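Local coordinates for CRISPR-associated protein, Cse2 family (Meiothermus ruber, PDB 3WA8) that probably binds G-rich crRNA sequence and helps stabilise the R-loop as the CasB (Cse2) subunit of a type I-E CRISPR system, at residues 17-30 with 40-52. Numbering follows the deposited sequence.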
loop_
_atom_site.group_PDB
_atom_site.type_symbol
_atom_site.label_atom_id
_atom_site.label_comp_id
_atom_site.label_asym_id
_atom_site.label_seq_id
_atom_site.Cartn_x
_atom_site.Cartn_y
_atom_site.Cartn_z
ATOM N N TYR A 17 -14.106 -1.840 -6.033
ATOM C CA TYR A 17 -14.443 -2.679 -7.172
ATOM C C TYR A 17 -13.812 -4.047 -6.999
ATOM O O TYR A 17 -14.474 -5.067 -7.211
ATOM C CB TYR A 17 -13.954 -1.957 -8.424
ATOM C CG TYR A 17 -14.091 -2.593 -9.796
ATOM C CD1 TYR A 17 -15.202 -2.363 -10.615
ATOM C CD2 TYR A 17 -13.033 -3.325 -10.324
ATOM C CE1 TYR A 17 -15.267 -2.932 -11.928
ATOM C CE2 TYR A 17 -13.066 -3.883 -11.591
ATOM C CZ TYR A 17 -14.169 -3.701 -12.402
ATOM O OH TYR A 17 -14.115 -4.295 -13.672
ATOM N N LEU A 18 -12.541 -4.075 -6.590
ATOM C CA LEU A 18 -11.869 -5.334 -6.314
ATOM C C LEU A 18 -12.617 -6.106 -5.225
ATOM O O LEU A 18 -12.810 -7.316 -5.356
ATOM C CB LEU A 18 -10.435 -5.129 -5.864
ATOM C CG LEU A 18 -9.311 -4.574 -6.731
ATOM C CD1 LEU A 18 -8.130 -4.232 -5.834
ATOM C CD2 LEU A 18 -8.832 -5.564 -7.715
ATOM N N ARG A 19 -13.042 -5.416 -4.162
ATOM C CA ARG A 19 -13.770 -6.063 -3.066
ATOM C C ARG A 19 -15.094 -6.648 -3.511
ATOM O O ARG A 19 -15.522 -7.715 -3.049
ATOM C CB ARG A 19 -14.070 -5.067 -1.961
ATOM C CG ARG A 19 -12.855 -4.463 -1.363
ATOM C CD ARG A 19 -13.121 -4.040 0.029
ATOM N NE ARG A 19 -11.850 -3.853 0.720
ATOM C CZ ARG A 19 -11.422 -2.688 1.181
ATOM N NH1 ARG A 19 -12.155 -1.603 1.031
ATOM N NH2 ARG A 19 -10.273 -2.615 1.801
ATOM N N GLN A 20 -15.769 -5.932 -4.394
ATOM C CA GLN A 20 -17.115 -6.300 -4.725
ATOM C C GLN A 20 -17.149 -7.320 -5.827
ATOM O O GLN A 20 -18.051 -8.117 -5.857
ATOM C CB GLN A 20 -17.925 -5.080 -5.110
ATOM C CG GLN A 20 -18.117 -4.102 -3.978
ATOM C CD GLN A 20 -19.130 -3.032 -4.350
ATOM O OE1 GLN A 20 -19.654 -3.052 -5.471
ATOM N NE2 GLN A 20 -19.423 -2.099 -3.425
ATOM N N ARG A 21 -16.173 -7.314 -6.728
ATOM C CA ARG A 21 -16.328 -8.083 -7.964
ATOM C C ARG A 21 -15.339 -9.211 -8.172
ATOM O O ARG A 21 -15.609 -10.085 -8.967
ATOM C CB ARG A 21 -16.325 -7.182 -9.200
ATOM C CG ARG A 21 -17.448 -6.188 -9.274
ATOM C CD ARG A 21 -18.562 -6.612 -10.279
ATOM N NE ARG A 21 -19.570 -5.548 -10.425
ATOM C CZ ARG A 21 -19.298 -4.308 -10.856
ATOM N NH1 ARG A 21 -18.054 -3.973 -11.207
ATOM N NH2 ARG A 21 -20.258 -3.398 -10.937
ATOM N N SER A 22 -14.196 -9.205 -7.491
ATOM C CA SER A 22 -13.162 -10.239 -7.700
ATOM C C SER A 22 -13.656 -11.655 -7.465
ATOM O O SER A 22 -14.328 -11.899 -6.458
ATOM C CB SER A 22 -11.987 -10.000 -6.765
ATOM O OG SER A 22 -11.414 -8.739 -7.024
ATOM N N THR A 23 -13.329 -12.581 -8.365
ATOM C CA THR A 23 -13.577 -13.988 -8.112
ATOM C C THR A 23 -12.316 -14.680 -7.608
ATOM O O THR A 23 -11.209 -14.127 -7.705
ATOM C CB THR A 23 -14.056 -14.724 -9.354
ATOM O OG1 THR A 23 -12.963 -14.859 -10.287
ATOM C CG2 THR A 23 -15.229 -13.987 -9.986
ATOM N N PRO A 24 -12.464 -15.902 -7.059
ATOM C CA PRO A 24 -11.265 -16.548 -6.538
ATOM C C PRO A 24 -10.211 -16.731 -7.610
ATOM O O PRO A 24 -9.035 -16.543 -7.324
ATOM C CB PRO A 24 -11.780 -17.873 -6.007
ATOM C CG PRO A 24 -13.197 -17.599 -5.719
ATOM C CD PRO A 24 -13.651 -16.740 -6.845
ATOM N N ALA A 25 -10.630 -17.037 -8.837
ATOM C CA ALA A 25 -9.698 -17.030 -9.977
ATOM C C ALA A 25 -8.985 -15.688 -10.138
ATOM O O ALA A 25 -7.769 -15.681 -10.302
ATOM C CB ALA A 25 -10.370 -17.419 -11.256
ATOM N N ASP A 26 -9.708 -14.569 -10.087
ATOM C CA ASP A 26 -9.048 -13.274 -10.213
ATOM C C ASP A 26 -7.966 -13.148 -9.167
ATOM O O ASP A 26 -6.831 -12.712 -9.480
ATOM C CB ASP A 26 -10.009 -12.122 -10.027
ATOM C CG ASP A 26 -11.101 -12.109 -11.061
ATOM O OD1 ASP A 26 -10.743 -12.282 -12.258
ATOM O OD2 ASP A 26 -12.298 -11.914 -10.685
ATOM N N LEU A 27 -8.285 -13.546 -7.927
ATOM C CA LEU A 27 -7.341 -13.339 -6.820
ATOM C C LEU A 27 -6.070 -14.168 -7.053
ATOM O O LEU A 27 -4.939 -13.695 -6.802
ATOM C CB LEU A 27 -8.006 -13.642 -5.484
ATOM C CG LEU A 27 -9.286 -12.852 -5.241
ATOM C CD1 LEU A 27 -10.115 -13.486 -4.160
ATOM C CD2 LEU A 27 -8.966 -11.421 -4.882
ATOM N N ALA A 28 -6.262 -15.375 -7.595
ATOM C CA ALA A 28 -5.149 -16.246 -7.905
ATOM C C ALA A 28 -4.221 -15.556 -8.895
ATOM O O ALA A 28 -3.020 -15.504 -8.650
ATOM C CB ALA A 28 -5.625 -17.590 -8.425
ATOM N N ARG A 29 -4.785 -14.999 -9.974
ATOM C CA ARG A 29 -4.012 -14.260 -10.958
ATOM C C ARG A 29 -3.315 -13.039 -10.352
ATOM O O ARG A 29 -2.080 -12.873 -10.509
ATOM C CB ARG A 29 -4.884 -13.796 -12.076
ATOM C CG ARG A 29 -5.266 -14.873 -13.025
ATOM C CD ARG A 29 -5.761 -14.278 -14.354
ATOM N NE ARG A 29 -5.242 -15.154 -15.363
ATOM C CZ ARG A 29 -4.138 -14.935 -16.051
ATOM N NH1 ARG A 29 -3.457 -13.808 -15.921
ATOM N NH2 ARG A 29 -3.732 -15.848 -16.902
ATOM N N MET A 30 -4.098 -12.215 -9.641
ATOM C CA MET A 30 -3.570 -11.010 -8.975
ATOM C C MET A 30 -2.365 -11.365 -8.102
ATOM O O MET A 30 -1.345 -10.672 -8.130
ATOM C CB MET A 30 -4.639 -10.308 -8.135
ATOM C CG MET A 30 -5.790 -9.666 -8.922
ATOM S SD MET A 30 -7.128 -9.146 -7.787
ATOM C CE MET A 30 -8.436 -8.700 -8.913
ATOM N N GLU A 40 0.974 -10.252 -15.643
ATOM C CA GLU A 40 -0.021 -11.312 -15.535
ATOM C C GLU A 40 -1.393 -10.647 -15.618
ATOM O O GLU A 40 -1.863 -10.019 -14.668
ATOM C CB GLU A 40 0.127 -12.040 -14.200
ATOM C CG GLU A 40 -1.000 -12.950 -13.841
ATOM C CD GLU A 40 -0.766 -14.335 -14.352
ATOM O OE1 GLU A 40 0.334 -14.582 -14.873
ATOM O OE2 GLU A 40 -1.675 -15.185 -14.248
ATOM N N VAL A 41 -2.030 -10.765 -16.763
ATOM C CA VAL A 41 -3.153 -9.914 -17.065
ATOM C C VAL A 41 -4.427 -10.387 -16.377
ATOM O O VAL A 41 -4.733 -11.581 -16.401
ATOM C CB VAL A 41 -3.315 -9.897 -18.567
ATOM C CG1 VAL A 41 -4.551 -9.173 -18.967
ATOM C CG2 VAL A 41 -2.079 -9.278 -19.168
ATOM N N VAL A 42 -5.164 -9.458 -15.765
ATOM C CA VAL A 42 -6.457 -9.787 -15.143
ATOM C C VAL A 42 -7.600 -8.916 -15.694
ATOM O O VAL A 42 -7.641 -7.693 -15.423
ATOM C CB VAL A 42 -6.411 -9.616 -13.598
ATOM C CG1 VAL A 42 -7.754 -9.980 -13.005
ATOM C CG2 VAL A 42 -5.313 -10.447 -12.968
ATOM N N PRO A 43 -8.557 -9.524 -16.429
ATOM C CA PRO A 43 -9.572 -8.730 -17.154
ATOM C C PRO A 43 -10.198 -7.703 -16.247
ATOM O O PRO A 43 -10.269 -6.537 -16.601
ATOM C CB PRO A 43 -10.608 -9.762 -17.572
ATOM C CG PRO A 43 -9.850 -11.006 -17.717
ATOM C CD PRO A 43 -8.773 -10.965 -16.616
ATOM N N LEU A 44 -10.608 -8.132 -15.062
ATOM C CA LEU A 44 -11.091 -7.217 -14.035
ATOM C C LEU A 44 -10.305 -5.892 -13.927
ATOM O O LEU A 44 -10.876 -4.786 -14.029
ATOM C CB LEU A 44 -11.067 -7.923 -12.679
ATOM C CG LEU A 44 -12.025 -7.312 -11.656
ATOM C CD1 LEU A 44 -13.473 -7.267 -12.217
ATOM C CD2 LEU A 44 -11.967 -8.070 -10.345
ATOM N N VAL A 45 -8.997 -6.015 -13.724
ATOM C CA VAL A 45 -8.120 -4.860 -13.561
ATOM C C VAL A 45 -7.991 -4.105 -14.859
ATOM O O VAL A 45 -8.180 -2.886 -14.880
ATOM C CB VAL A 45 -6.748 -5.309 -13.100
ATOM C CG1 VAL A 45 -5.757 -4.171 -13.186
ATOM C CG2 VAL A 45 -6.853 -5.899 -11.680
ATOM N N GLU A 46 -7.708 -4.841 -15.938
ATOM C CA GLU A 46 -7.619 -4.281 -17.286
ATOM C C GLU A 46 -8.851 -3.455 -17.645
ATOM O O GLU A 46 -8.745 -2.367 -18.230
ATOM C CB GLU A 46 -7.455 -5.399 -18.303
ATOM C CG GLU A 46 -6.132 -6.109 -18.229
ATOM C CD GLU A 46 -4.968 -5.207 -18.525
ATOM O OE1 GLU A 46 -5.137 -4.288 -19.348
ATOM O OE2 GLU A 46 -3.884 -5.412 -17.943
ATOM N N GLY A 47 -10.014 -3.999 -17.301
ATOM C CA GLY A 47 -11.265 -3.315 -17.463
ATOM C C GLY A 47 -11.227 -1.965 -16.791
ATOM O O GLY A 47 -11.621 -0.949 -17.386
ATOM N N PHE A 48 -10.745 -1.942 -15.551
ATOM C CA PHE A 48 -10.793 -0.713 -14.775
ATOM C C PHE A 48 -9.816 0.285 -15.363
ATOM O O PHE A 48 -10.172 1.447 -15.576
ATOM C CB PHE A 48 -10.515 -0.991 -13.308
ATOM C CG PHE A 48 -10.766 0.173 -12.415
ATOM C CD1 PHE A 48 -11.987 0.318 -11.770
ATOM C CD2 PHE A 48 -9.778 1.125 -12.197
ATOM C CE1 PHE A 48 -12.236 1.400 -10.931
ATOM C CE2 PHE A 48 -10.018 2.227 -11.358
ATOM C CZ PHE A 48 -11.251 2.357 -10.725
ATOM N N LEU A 49 -8.605 -0.177 -15.674
ATOM C CA LEU A 49 -7.593 0.697 -16.284
ATOM C C LEU A 49 -8.020 1.177 -17.661
ATOM O O LEU A 49 -7.712 2.292 -18.050
ATOM C CB LEU A 49 -6.242 0.003 -16.400
ATOM C CG LEU A 49 -5.556 -0.541 -15.149
ATOM C CD1 LEU A 49 -4.470 -1.503 -15.520
ATOM C CD2 LEU A 49 -4.992 0.603 -14.350
ATOM N N GLY A 50 -8.725 0.325 -18.392
ATOM C CA GLY A 50 -9.179 0.657 -19.729
ATOM C C GLY A 50 -10.310 1.666 -19.745
ATOM O O GLY A 50 -10.751 2.097 -20.810
ATOM N N ARG A 51 -10.787 2.046 -18.567
ATOM C CA ARG A 51 -11.864 3.012 -18.480
ATOM C C ARG A 51 -11.391 4.399 -18.047
ATOM O O ARG A 51 -12.200 5.291 -17.792
ATOM C CB ARG A 51 -13.005 2.482 -17.602
ATOM C CG ARG A 51 -13.963 1.531 -18.356
ATOM C CD ARG A 51 -15.203 1.154 -17.537
ATOM N NE ARG A 51 -14.851 0.544 -16.245
ATOM C CZ ARG A 51 -14.633 -0.759 -16.054
ATOM N NH1 ARG A 51 -14.731 -1.622 -17.066
ATOM N NH2 ARG A 51 -14.318 -1.210 -14.844
ATOM N N ILE A 52 -10.076 4.593 -18.009
ATOM C CA ILE A 52 -9.498 5.903 -17.668
ATOM C C ILE A 52 -8.275 6.274 -18.507
ATOM O O ILE A 52 -8.287 7.300 -19.180
ATOM C CB ILE A 52 -9.143 6.032 -16.147
ATOM C CG1 ILE A 52 -8.751 4.674 -15.548
ATOM C CG2 ILE A 52 -10.309 6.678 -15.380
ATOM C CD1 ILE A 52 -7.823 4.776 -14.368
#
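D26 and V42 bring the two segments closest at one end, with CA atoms 6.6 Å apart, and S22 faces L44 further along. Helix 43-49 runs at 138° to helix 17-21 and at 81° to helix 24-30, the closest approach of the axes being about 11 Å in both cases. L44 is a knob in a hole formed by Y17, R21, D26 and M30. Its CD1 lies 3.5 Å from Y17 CE2, while CD2 points to the turn, 3.4 Å from S22 OG and 3.9 Å from M30 CE.

With CG anti to the backbone N (chi1 177°), the Y17 ring is carried toward helix 43-49, against L44 and F48. F48 turns an edge to one face of this ring, with centroids 5.4 Å apart. Y17 OH gives a weak bond to L44 O and takes another weak one from R51 NH2. With an alanine at Y17, F48 and L44 CD1 would probably lose their aromatic neighbour and R51 this acceptor.

At the other end, V42 CG2 packs 3.5 Å from R29 CB. R29 NH1 forms a salt bridge with E40 OE2 at 2.8 Å, the oxygen lying over a guanidinium face, so charge alone holds the pair. T23 and D26 form a capping box: T23 N donates to D26 OD2, and D26 N donates back to T23 OG1. The short helix thus packs, knob into hole, across the turn between helix 10-21 and helix 24-32 in the helical Cse2 fold.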